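Local coordinates for protein excinuclease ABC, subunit A. (Deinococcus radiodurans, PDB 2VF7) that binds DNA as a zinc-containing ATPase of the UvrA family and probably takes part in recognising damaged sites for excision repair, at residues C287-C290 against R296-A299; L119-Y124 against G141-T146; S125-Y130 against I347-M352; V302-L307 against R325-E330; R159-T164 against H264-T269. The protein carries 1 engineered substitution. All coordinates share one frame; numbering follows the deposited sequence.

The five contacts form a chain of small packings running from a helical cluster to the DNA-binding insertion. Measured between centres, interactions 2 and 3, which share helix 116-127, are about 13 Å apart, and interactions 3 and 4, where helices 317-328 and 345-365 come together, about 9 Å. Interaction 1, at a zinc site, touches interaction 2, their centres about 14 Å apart; interaction 5 touches the zinc side of interaction 1 and is the far end, its centre about 39 Å from that of interaction 4. Along the sequence, interaction 3 spans residues 125 to 352 and so encloses interactions 1, 4 and 5, whereas it alternates with interaction 2. The zinc site thus lies between the helical cluster and the insertion.

Interaction 1 (C287-C290 against R296-A299); sequences CPLC and RQEA. With ZN (zinc ion), chain F.
Leu289 and Gln297 meet with their side chains set at a slant to each other, a small surface contact beside a zinc ion. The CD1 methyl of Leu289 ends nearer to the 296-299 loop than CB does. Leu289 O lies 2.7 Å from the atom modelled as Gln297 OE1; the amide is probably reversed in the model, so a hydrogen bond is possible there but not established. Arg296, by contrast, turns away from this meeting and donates through NH1 to Pro147 O. Behind Leu289 the two cysteines converge on the metal from different rotamers. Cys287 SG binds zinc at 2.1 Å with the sulfur opposite the backbone N (chi1 -178°), while Cys290 SG, at 2.0 Å from the zinc, lies between its backbone N and carbonyl carbon (chi1 53°). Cys290 N makes a weak, long bond of 3.7 Å to Cys287 SG. Leu289 also packs on Cys151, which with Cys154 completes the coordination. Two CxxC pairs brought together from distant parts of the chain are the hallmark of a four-cysteine zinc site, in keeping with the zinc-finger character of UvrA.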
# COMPACT_ATOMS: atom_id res chain seq x y z
N CYS A 287 -11.13 4.07 34.59
CA CYS A 287 -10.21 3.03 35.04
C CYS A 287 -9.66 3.38 36.42
O CYS A 287 -9.28 4.53 36.63
CB CYS A 287 -9.05 2.92 34.07
SG CYS A 287 -7.87 1.66 34.46
N PRO A 288 -9.67 2.42 37.37
CA PRO A 288 -9.15 2.65 38.73
C PRO A 288 -7.66 2.34 38.96
O PRO A 288 -7.09 2.82 39.93
CB PRO A 288 -10.04 1.75 39.61
CG PRO A 288 -10.65 0.73 38.65
CD PRO A 288 -10.22 1.06 37.24
N LEU A 289 -7.04 1.55 38.08
CA LEU A 289 -5.59 1.29 38.14
C LEU A 289 -4.76 2.44 37.53
O LEU A 289 -3.60 2.62 37.86
CB LEU A 289 -5.25 -0.06 37.47
CG LEU A 289 -3.80 -0.58 37.58
CD1 LEU A 289 -3.51 -1.17 38.96
CD2 LEU A 289 -3.49 -1.59 36.49
N CYS A 290 -5.37 3.21 36.63
CA CYS A 290 -4.76 4.41 36.06
C CYS A 290 -5.84 5.50 35.94
O CYS A 290 -6.51 5.64 34.90
CB CYS A 290 -4.09 4.10 34.72
SG CYS A 290 -5.16 3.29 33.48
N ARG A 296 0.56 1.13 32.62
CA ARG A 296 1.03 0.43 33.82
C ARG A 296 1.53 1.42 34.85
O ARG A 296 2.09 2.46 34.49
CB ARG A 296 2.11 -0.62 33.49
CG ARG A 296 1.53 -2.04 33.30
CD ARG A 296 2.60 -3.12 33.05
NE ARG A 296 2.03 -4.33 32.45
CZ ARG A 296 1.71 -4.45 31.16
NH1 ARG A 296 1.89 -3.44 30.33
NH2 ARG A 296 1.20 -5.58 30.70
N GLN A 297 1.31 1.13 36.13
CA GLN A 297 1.61 2.08 37.20
C GLN A 297 3.11 2.10 37.50
O GLN A 297 3.57 2.87 38.35
CB GLN A 297 0.79 1.77 38.46
CG GLN A 297 0.57 2.98 39.39
CD GLN A 297 -0.67 2.81 40.26
OE1 GLN A 297 -1.74 2.41 39.79
NE2 GLN A 297 -0.53 3.13 41.55
N GLU A 298 3.85 1.26 36.78
CA GLU A 298 5.30 1.19 36.90
C GLU A 298 6.01 2.14 35.92
O GLU A 298 7.05 2.71 36.24
CB GLU A 298 5.80 -0.26 36.78
CG GLU A 298 5.19 -1.09 35.65
CD GLU A 298 6.23 -1.56 34.64
OE1 GLU A 298 7.45 -1.41 34.91
OE2 GLU A 298 5.83 -2.10 33.58
N ALA A 299 5.42 2.31 34.74
CA ALA A 299 5.85 3.35 33.80
C ALA A 299 5.46 4.74 34.31
O ALA A 299 6.05 5.75 33.91
CB ALA A 299 5.26 3.09 32.42
ZN ZN F . -6.30 1.68 33.08

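Interaction 2 (L119-Y124 against G141-T146); sequences LLRMLY and GFSPNT
Tyr124 rests its CB on a face of the Phe142 ring, a CH-pi contact in which CB stands 3.9 Å from the ring centroid and 22° from the ring normal. Phe142 has CG opposite its own carbonyl carbon, and this turns the ring to the helix. The touch is displaced toward the rim, with Phe142 CE2 the nearest ring atom at 3.6 Å from Tyr124 CB. The two rings themselves are set obliquely, their planes 52° apart, because beyond CB the tyrosine ring leads off elsewhere. One helical turn back, Arg121 runs alongside Phe142 in the opposite sense: its CG lies 3.8 Å from Phe142 CB, and the extended chain carries the guanidinium past the phenylalanine backbone to Ser143. There Arg121 NE is 3.7 Å from Ser143 CB, and the serine covers one face of the guanidinium, whose plane is only 21° from that of the Phe142 ring. Arg121 and Tyr124, three residues apart, thus pack helix 116-127 onto the loop that feeds the four-cysteine zinc module, whose Cys151 and Cys154 come next along the chain. Further out, Ser143 opens a type I beta turn ending at Thr146, and Asn145 ND2 gives Ser143 OG a weak bond of 3.3 Å. Thr146 OG1 bonds to the carbonyl oxygen of Glu140, just before the loop segment. On the helix side, Tyr124 OH donates to Leu307 O, which holds the far end of its ring, while Ile309 of helix 309-314 packs against both Tyr124 and Phe142.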
# COMPACT_ATOMS: atom_id res chain seq x y z
N LEU A 119 10.23 10.34 20.92
CA LEU A 119 11.55 10.73 21.40
C LEU A 119 11.57 10.91 22.91
O LEU A 119 12.60 10.64 23.57
CB LEU A 119 12.04 11.99 20.68
CG LEU A 119 12.11 12.01 19.14
CD1 LEU A 119 12.65 13.35 18.66
CD2 LEU A 119 12.92 10.85 18.54
N LEU A 120 10.44 11.33 23.47
CA LEU A 120 10.33 11.47 24.92
C LEU A 120 9.94 10.17 25.64
O LEU A 120 9.94 10.12 26.86
CB LEU A 120 9.47 12.68 25.33
CG LEU A 120 7.94 12.76 25.24
CD1 LEU A 120 7.25 12.06 26.42
CD2 LEU A 120 7.51 14.22 25.20
N ARG A 121 9.63 9.12 24.88
CA ARG A 121 9.52 7.77 25.47
C ARG A 121 10.92 7.22 25.72
O ARG A 121 11.16 6.52 26.72
CB ARG A 121 8.74 6.80 24.58
CG ARG A 121 7.26 7.10 24.46
CD ARG A 121 6.57 6.07 23.57
NE ARG A 121 5.33 6.60 23.02
CZ ARG A 121 5.04 6.67 21.73
NH1 ARG A 121 5.89 6.19 20.82
NH2 ARG A 121 3.88 7.19 21.35
N MET A 122 11.82 7.53 24.79
CA MET A 122 13.23 7.17 24.90
C MET A 122 13.95 8.03 25.94
O MET A 122 14.97 7.61 26.48
CB MET A 122 13.92 7.34 23.55
CG MET A 122 13.40 6.46 22.45
SD MET A 122 14.17 7.00 20.92
CE MET A 122 13.11 6.26 19.68
N LEU A 123 13.43 9.23 26.20
CA LEU A 123 13.98 10.11 27.24
C LEU A 123 13.60 9.64 28.65
O LEU A 123 14.38 9.78 29.58
CB LEU A 123 13.53 11.56 27.03
CG LEU A 123 13.95 12.64 28.03
CD1 LEU A 123 14.27 13.94 27.33
CD2 LEU A 123 12.88 12.85 29.10
N TYR A 124 12.39 9.10 28.78
CA TYR A 124 11.92 8.54 30.04
C TYR A 124 12.53 7.16 30.28
O TYR A 124 12.75 6.75 31.42
CB TYR A 124 10.39 8.48 30.06
CG TYR A 124 9.72 9.74 30.57
CD1 TYR A 124 9.61 10.88 29.76
CD2 TYR A 124 9.20 9.80 31.86
CE1 TYR A 124 8.98 12.05 30.23
CE2 TYR A 124 8.58 10.95 32.34
CZ TYR A 124 8.47 12.07 31.52
OH TYR A 124 7.86 13.19 32.00
N GLY A 141 7.22 0.59 26.30
CA GLY A 141 6.33 0.49 27.45
C GLY A 141 5.93 1.81 28.10
O GLY A 141 5.48 1.82 29.25
N PHE A 142 6.12 2.90 27.37
CA PHE A 142 5.62 4.22 27.75
C PHE A 142 4.50 4.65 26.78
O PHE A 142 4.15 5.83 26.70
CB PHE A 142 6.76 5.25 27.75
CG PHE A 142 7.65 5.16 28.95
CD1 PHE A 142 8.76 4.32 28.96
CD2 PHE A 142 7.39 5.92 30.09
CE1 PHE A 142 9.58 4.24 30.07
CE2 PHE A 142 8.20 5.85 31.21
CZ PHE A 142 9.30 5.00 31.20
N SER A 143 3.95 3.68 26.05
CA SER A 143 2.88 3.90 25.08
C SER A 143 1.66 3.05 25.42
O SER A 143 1.80 1.86 25.69
CB SER A 143 3.37 3.59 23.67
OG SER A 143 2.38 3.89 22.70
N PRO A 144 0.46 3.65 25.42
CA PRO A 144 -0.79 2.92 25.68
C PRO A 144 -1.22 1.95 24.58
O PRO A 144 -2.17 1.19 24.77
CB PRO A 144 -1.83 4.05 25.82
CG PRO A 144 -1.02 5.31 26.02
CD PRO A 144 0.22 5.09 25.22
N ASN A 145 -0.54 1.98 23.44
CA ASN A 145 -0.91 1.16 22.28
C ASN A 145 -0.19 -0.20 22.20
O ASN A 145 -0.54 -1.06 21.38
CB ASN A 145 -0.70 1.95 20.98
CG ASN A 145 -1.21 3.38 21.07
OD1 ASN A 145 -2.40 3.63 21.29
ND2 ASN A 145 -0.30 4.34 20.91
N THR A 146 0.81 -0.38 23.06
CA THR A 146 1.60 -1.62 23.12
C THR A 146 1.21 -2.43 24.37
O THR A 146 0.84 -1.84 25.39
CB THR A 146 3.11 -1.31 23.18
OG1 THR A 146 3.37 -0.43 24.28
CG2 THR A 146 3.59 -0.66 21.89

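Interaction 3 (S125-Y130 against I347-M352); sequences SRAGDY and IALQRM
Tyr130 OH has two polar partners, the backbone N of Val137 and, more weakly, Ser125 O at 3.5 Å, and so bridges Ser125 and Val137, on the stretch of chain that carries Ala127, which packs on Leu349. That packing is compact: Ala127 CB lies 3.6 Å from Leu349 CB and equally near CD1, since a first torsion of 170° sets Leu349 CG anti to its backbone N and swings the branch toward the alanine methyl. Beside it, Arg126 extends from CG to NE and runs nearly perpendicular to Met352. The Met352 CE methyl sits over one face of the guanidinium, 3.8 Å from Arg126 NH1. The same nitrogen approaches Arg351 NH2 to 3.9 Å, with the two guanidinium planes steeply inclined, 67° apart. Two like charges this close would probably repel unless solvent screens them, and both arginines are exposed. The polar ends therefore stay at the surface, while Ala127, Leu349 and Met352 are buried. In the fold, the contact packs the C-terminal end of helix 116-127 against the first turns of helix 345-365. On another side of the latter, Gln350 NE2 bonds to Ala328 O of helix 317-328, so helix 345-365 touches both helices.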
# COMPACT_ATOMS: atom_id res chain seq x y z
N SER A 125 12.81 6.46 29.18
CA SER A 125 13.41 5.13 29.21
C SER A 125 14.89 5.13 29.59
O SER A 125 15.39 4.15 30.15
CB SER A 125 13.23 4.44 27.85
OG SER A 125 13.65 3.08 27.91
N ARG A 126 15.59 6.23 29.30
CA ARG A 126 17.05 6.30 29.48
C ARG A 126 17.54 7.33 30.50
O ARG A 126 18.58 7.12 31.13
CB ARG A 126 17.75 6.54 28.14
CG ARG A 126 17.56 5.43 27.11
CD ARG A 126 18.07 5.88 25.74
NE ARG A 126 17.40 5.18 24.63
CZ ARG A 126 17.72 5.32 23.34
NH1 ARG A 126 18.70 6.13 22.97
NH2 ARG A 126 17.05 4.64 22.42
N ALA A 127 16.80 8.43 30.67
CA ALA A 127 17.29 9.56 31.48
C ALA A 127 16.32 10.10 32.54
O ALA A 127 16.55 11.16 33.13
CB ALA A 127 17.75 10.68 30.56
N GLY A 128 15.24 9.36 32.80
CA GLY A 128 14.21 9.76 33.76
C GLY A 128 14.42 9.25 35.18
O GLY A 128 15.20 8.32 35.41
N ASP A 129 13.71 9.87 36.13
CA ASP A 129 13.89 9.59 37.55
C ASP A 129 13.01 8.45 38.08
O ASP A 129 11.87 8.66 38.52
CB ASP A 129 13.70 10.87 38.37
CG ASP A 129 14.73 11.95 38.01
OD1 ASP A 129 15.87 11.90 38.55
OD2 ASP A 129 14.39 12.84 37.17
N TYR A 130 13.57 7.25 38.05
CA TYR A 130 12.97 6.05 38.63
C TYR A 130 12.88 6.10 40.17
O TYR A 130 13.69 6.79 40.81
CB TYR A 130 13.80 4.82 38.24
CG TYR A 130 13.68 4.39 36.80
CD1 TYR A 130 14.16 5.20 35.76
CD2 TYR A 130 13.12 3.16 36.48
CE1 TYR A 130 14.06 4.80 34.43
CE2 TYR A 130 13.00 2.74 35.15
CZ TYR A 130 13.47 3.56 34.13
OH TYR A 130 13.37 3.15 32.83
N ILE A 347 25.48 11.34 29.64
CA ILE A 347 25.98 11.40 28.25
C ILE A 347 24.86 11.18 27.22
O ILE A 347 24.98 11.58 26.05
CB ILE A 347 27.15 10.40 27.98
CG1 ILE A 347 28.08 10.26 29.20
CG2 ILE A 347 27.93 10.78 26.72
CD1 ILE A 347 29.19 11.32 29.30
N ALA A 348 23.78 10.53 27.66
CA ALA A 348 22.61 10.29 26.80
C ALA A 348 21.54 11.36 27.00
O ALA A 348 20.86 11.73 26.05
CB ALA A 348 22.04 8.89 27.05
N LEU A 349 21.40 11.84 28.24
CA LEU A 349 20.45 12.90 28.58
C LEU A 349 20.81 14.23 27.91
O LEU A 349 19.93 15.01 27.55
CB LEU A 349 20.36 13.07 30.10
CG LEU A 349 19.59 14.27 30.69
CD1 LEU A 349 18.72 13.85 31.88
CD2 LEU A 349 20.54 15.41 31.07
N GLN A 350 22.11 14.48 27.76
CA GLN A 350 22.58 15.71 27.14
C GLN A 350 22.21 15.74 25.66
O GLN A 350 21.68 16.75 25.17
CB GLN A 350 24.10 15.88 27.32
CG GLN A 350 24.62 17.33 27.11
CD GLN A 350 24.69 17.78 25.62
OE1 GLN A 350 25.01 16.93 24.73
NE2 GLN A 350 24.36 19.05 25.37
N ARG A 351 22.48 14.62 24.96
CA ARG A 351 22.33 14.57 23.50
C ARG A 351 20.86 14.54 23.07
O ARG A 351 20.54 14.87 21.93
CB ARG A 351 23.11 13.40 22.88
CG ARG A 351 22.48 12.02 23.06
CD ARG A 351 22.81 11.12 21.86
NE ARG A 351 21.80 10.09 21.66
CZ ARG A 351 20.63 10.28 21.04
NH1 ARG A 351 20.30 11.47 20.54
NH2 ARG A 351 19.77 9.26 20.91
N MET A 352 19.98 14.16 23.99
CA MET A 352 18.55 14.02 23.72
C MET A 352 17.78 15.31 23.99
O MET A 352 17.01 15.76 23.15
CB MET A 352 17.95 12.87 24.52
CG MET A 352 18.60 11.52 24.25
SD MET A 352 17.91 10.18 25.23
CE MET A 352 16.96 9.35 23.96

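Interaction 4 (V302-L307 against R325-E330); sequences VTFAGL and RPYAEE
Two different first torsions bring Phe304 and Tyr327 together. Phe304 holds CG anti to its backbone N (chi1 -173°), which throws the ring out from its loop, whereas Tyr327, at -70°, has CG anti to the carbonyl carbon and lifts its ring off the helix. The side chains come from opposite directions, and the phenylalanine enters with its far corner. Phe304 CZ stands 3.7 Å above the Tyr327 ring plane, over its centre, and is 3.9 Å from Tyr327 CZ; Phe304 CE1 reaches Tyr327 CE2 at the same distance. With centroids 4.9 Å apart and planes inclined by 43°, the pair is oblique, and van der Waals contact carries it. Each ring has further neighbours. Phe304 also packs on Leu123 and Tyr124 of helix 116-127 and on Leu324 of helix 317-328, while Tyr327 leans on Leu349 and Ala353 of helix 345-365. Tyr327 belongs to the loosely bonded last turn of helix 317-328, where Glu329 N bonds to Arg325 O at 2.8 Å. Phe304 is set by its own turn: Leu307 N bonds to Phe304 O at 2.8 Å, Phe304 N returns a bond to Leu307 O, and Ala305 and Gly306 take up positive phi angles. This is a type I' beta turn, the form typical of two-residue hairpin connections, and it places Phe304 between helices 116-127 and 317-328.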
# COMPACT_ATOMS: atom_id res chain seq x y z
N VAL A 302 8.08 6.48 36.90
CA VAL A 302 9.22 7.15 36.26
C VAL A 302 8.86 8.59 35.90
O VAL A 302 7.98 8.83 35.07
CB VAL A 302 9.69 6.40 34.99
CG1 VAL A 302 11.01 6.97 34.48
CG2 VAL A 302 9.81 4.89 35.26
N THR A 303 9.55 9.55 36.52
CA THR A 303 9.18 10.96 36.43
C THR A 303 10.19 11.78 35.59
O THR A 303 11.19 11.25 35.11
CB THR A 303 8.99 11.55 37.87
OG1 THR A 303 8.04 12.62 37.85
CG2 THR A 303 10.32 12.04 38.49
N PHE A 304 9.89 13.07 35.39
CA PHE A 304 10.84 14.05 34.85
C PHE A 304 10.36 15.47 35.17
O PHE A 304 9.20 15.81 34.92
CB PHE A 304 11.04 13.88 33.34
CG PHE A 304 12.13 14.76 32.76
CD1 PHE A 304 13.43 14.30 32.66
CD2 PHE A 304 11.84 16.05 32.31
CE1 PHE A 304 14.44 15.11 32.13
CE2 PHE A 304 12.84 16.86 31.77
CZ PHE A 304 14.14 16.39 31.68
N ALA A 305 11.27 16.28 35.71
CA ALA A 305 10.96 17.63 36.25
C ALA A 305 9.79 17.62 37.25
O ALA A 305 9.20 18.67 37.54
CB ALA A 305 10.71 18.63 35.10
N GLY A 306 9.49 16.44 37.79
CA GLY A 306 8.37 16.25 38.72
C GLY A 306 7.14 15.62 38.09
O GLY A 306 6.11 15.49 38.75
N LEU A 307 7.25 15.24 36.81
CA LEU A 307 6.09 14.80 36.01
C LEU A 307 6.32 13.47 35.29
O LEU A 307 7.38 13.25 34.72
CB LEU A 307 5.73 15.86 34.97
CG LEU A 307 5.67 17.33 35.39
CD1 LEU A 307 5.92 18.20 34.18
CD2 LEU A 307 4.34 17.68 36.04
N ARG A 325 15.49 22.69 28.05
CA ARG A 325 16.77 23.28 27.62
C ARG A 325 17.89 23.48 28.67
O ARG A 325 19.06 23.46 28.30
CB ARG A 325 16.57 24.55 26.76
CG ARG A 325 16.26 25.84 27.51
CD ARG A 325 16.70 27.05 26.69
NE ARG A 325 16.00 27.14 25.41
CZ ARG A 325 14.93 27.90 25.17
NH1 ARG A 325 14.42 28.66 26.14
NH2 ARG A 325 14.38 27.90 23.97
N PRO A 326 17.54 23.65 29.97
CA PRO A 326 18.59 23.61 30.98
C PRO A 326 19.37 22.29 30.98
O PRO A 326 20.55 22.27 31.34
CB PRO A 326 17.82 23.77 32.30
CG PRO A 326 16.42 23.41 31.97
CD PRO A 326 16.23 23.92 30.58
N TYR A 327 18.72 21.20 30.59
CA TYR A 327 19.38 19.90 30.47
C TYR A 327 20.24 19.84 29.20
O TYR A 327 21.25 19.14 29.17
CB TYR A 327 18.34 18.78 30.47
CG TYR A 327 17.66 18.57 31.81
CD1 TYR A 327 16.75 19.51 32.32
CD2 TYR A 327 17.92 17.43 32.58
CE1 TYR A 327 16.13 19.32 33.55
CE2 TYR A 327 17.31 17.23 33.81
CZ TYR A 327 16.41 18.18 34.29
OH TYR A 327 15.80 17.98 35.51
N ALA A 328 19.82 20.58 28.18
CA ALA A 328 20.54 20.67 26.91
C ALA A 328 21.79 21.55 27.01
O ALA A 328 22.84 21.22 26.44
CB ALA A 328 19.61 21.19 25.82
N GLU A 329 21.66 22.66 27.73
CA GLU A 329 22.75 23.63 27.90
C GLU A 329 23.64 23.30 29.11
O GLU A 329 24.49 24.10 29.51
CB GLU A 329 22.18 25.05 27.99
CG GLU A 329 21.35 25.49 26.78
CD GLU A 329 20.76 26.90 26.94
OE1 GLU A 329 20.48 27.32 28.10
OE2 GLU A 329 20.56 27.57 25.89
N GLU A 330 23.42 22.12 29.69
CA GLU A 330 24.21 21.60 30.81
C GLU A 330 24.15 22.50 32.05
O GLU A 330 25.18 22.79 32.67
CB GLU A 330 25.66 21.33 30.37
CG GLU A 330 25.79 20.35 29.12
CD GLU A 330 27.28 20.51 28.52
OE1 GLU A 330 27.31 20.32 27.22
OE2 GLU A 330 28.39 20.70 29.38

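Interaction 5 (R159-T164 against H264-T269); sequences RVYTVT and HTFANT
Tyr161 meets Phe266 where a two-stranded antiparallel pair, 159-162 with 283-286, is bridged by these two aromatic side chains to helix 258-268, which falls in the UvrA DNA-binding domain. The Tyr161 CB bond already points toward the helix, and CG stands anti to the carbonyl carbon (chi1 -67°), which brings the CE1 and CZ side of the ring to Phe266. From there the outer part of the ring does the touching: CE1 lies 4.0 Å from Phe266 CZ, CZ comes to 3.9 Å from that same carbon, and OH, at the tip, is still only 4.2 Å away from it. Phe266 CZ sits above one face of the tyrosine ring, displaced toward the rim, while the planes are inclined by 45°. The contact is wholly apolar apart from the grazing hydroxyl. Phe266 is itself engaged in a cation-pi interaction with Lys275 and packs on Val278 of helix 272-278, and Tyr161 also touches Ser284 of the paired strand. The zinc ion lies about 10 Å from the Tyr161 side chain. Near the end of the helix, Asn268 ND2 rests over the centre of the His264 ring and donates to His264 O, 3.0 Å away, in the carbonyl plane and on a lone pair.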
# COMPACT_ATOMS: atom_id res chain seq x y z
N ARG A 159 -10.61 4.19 30.40
CA ARG A 159 -11.98 3.98 30.87
C ARG A 159 -12.32 2.49 30.90
O ARG A 159 -11.86 1.71 30.04
CB ARG A 159 -13.00 4.69 29.95
CG ARG A 159 -12.81 6.19 29.74
CD ARG A 159 -13.38 7.01 30.89
NE ARG A 159 -14.84 7.07 30.85
CZ ARG A 159 -15.59 7.78 31.69
NH1 ARG A 159 -15.03 8.51 32.64
NH2 ARG A 159 -16.91 7.77 31.57
N VAL A 160 -13.14 2.10 31.87
CA VAL A 160 -13.58 0.71 32.03
C VAL A 160 -15.06 0.56 31.65
O VAL A 160 -15.90 1.30 32.16
CB VAL A 160 -13.28 0.21 33.48
CG1 VAL A 160 -14.24 -0.90 33.92
CG2 VAL A 160 -11.84 -0.25 33.59
N TYR A 161 -15.36 -0.41 30.78
CA TYR A 161 -16.69 -0.54 30.16
C TYR A 161 -17.48 -1.80 30.55
O TYR A 161 -17.03 -2.93 30.36
CB TYR A 161 -16.57 -0.44 28.62
CG TYR A 161 -16.15 0.92 28.11
CD1 TYR A 161 -14.82 1.17 27.77
CD2 TYR A 161 -17.08 1.96 27.98
CE1 TYR A 161 -14.43 2.43 27.31
CE2 TYR A 161 -16.69 3.21 27.53
CZ TYR A 161 -15.36 3.44 27.20
OH TYR A 161 -14.98 4.68 26.75
N THR A 162 -18.67 -1.59 31.10
CA THR A 162 -19.53 -2.70 31.48
C THR A 162 -20.89 -2.67 30.80
O THR A 162 -21.22 -1.76 30.03
CB THR A 162 -19.72 -2.81 33.02
OG1 THR A 162 -19.76 -1.51 33.61
CG2 THR A 162 -18.58 -3.61 33.65
N VAL A 163 -21.68 -3.70 31.10
CA VAL A 163 -22.97 -3.89 30.50
C VAL A 163 -23.86 -4.58 31.54
O VAL A 163 -23.40 -5.42 32.31
CB VAL A 163 -22.81 -4.68 29.18
CG1 VAL A 163 -23.00 -6.18 29.37
CG2 VAL A 163 -23.74 -4.15 28.15
N THR A 164 -25.12 -4.17 31.60
CA THR A 164 -26.05 -4.70 32.61
C THR A 164 -27.35 -5.10 31.95
O THR A 164 -27.56 -4.82 30.77
CB THR A 164 -26.37 -3.69 33.72
OG1 THR A 164 -26.75 -2.46 33.13
CG2 THR A 164 -25.17 -3.47 34.62
N HIS A 264 -17.80 -6.68 21.32
CA HIS A 264 -17.10 -6.95 20.07
C HIS A 264 -17.38 -5.83 19.08
O HIS A 264 -16.49 -5.39 18.37
CB HIS A 264 -17.50 -8.31 19.45
CG HIS A 264 -16.69 -8.69 18.23
ND1 HIS A 264 -16.82 -8.05 17.02
CD2 HIS A 264 -15.74 -9.64 18.06
CE1 HIS A 264 -15.99 -8.59 16.14
NE2 HIS A 264 -15.32 -9.56 16.75
N THR A 265 -18.63 -5.37 19.02
CA THR A 265 -18.96 -4.29 18.12
C THR A 265 -18.22 -3.01 18.52
O THR A 265 -17.67 -2.33 17.67
CB THR A 265 -20.48 -4.06 18.02
OG1 THR A 265 -21.12 -5.30 17.70
CG2 THR A 265 -20.80 -3.06 16.91
N PHE A 266 -18.19 -2.71 19.82
CA PHE A 266 -17.47 -1.54 20.31
C PHE A 266 -15.99 -1.55 19.92
O PHE A 266 -15.45 -0.52 19.53
CB PHE A 266 -17.61 -1.40 21.83
CG PHE A 266 -16.92 -0.18 22.42
CD1 PHE A 266 -17.56 1.07 22.42
CD2 PHE A 266 -15.65 -0.27 22.97
CE1 PHE A 266 -16.95 2.20 22.96
CE2 PHE A 266 -15.02 0.86 23.51
CZ PHE A 266 -15.67 2.10 23.51
N ALA A 267 -15.35 -2.70 20.04
CA ALA A 267 -13.91 -2.77 20.01
C ALA A 267 -13.34 -2.79 18.61
O ALA A 267 -12.14 -2.52 18.42
CB ALA A 267 -13.43 -4.00 20.78
N ASN A 268 -14.20 -3.08 17.63
CA ASN A 268 -13.77 -3.61 16.33
C ASN A 268 -14.33 -2.95 15.09
O ASN A 268 -13.75 -3.09 14.02
CB ASN A 268 -14.06 -5.12 16.26
CG ASN A 268 -13.15 -5.94 17.15
OD1 ASN A 268 -11.96 -6.11 16.86
ND2 ASN A 268 -13.69 -6.46 18.25
N THR A 269 -15.46 -2.27 15.21
CA THR A 269 -16.07 -1.68 14.01
C THR A 269 -15.34 -0.45 13.54
O THR A 269 -14.64 0.22 14.31
CB THR A 269 -17.54 -1.29 14.21
OG1 THR A 269 -17.70 -0.69 15.49
CG2 THR A 269 -18.44 -2.51 14.06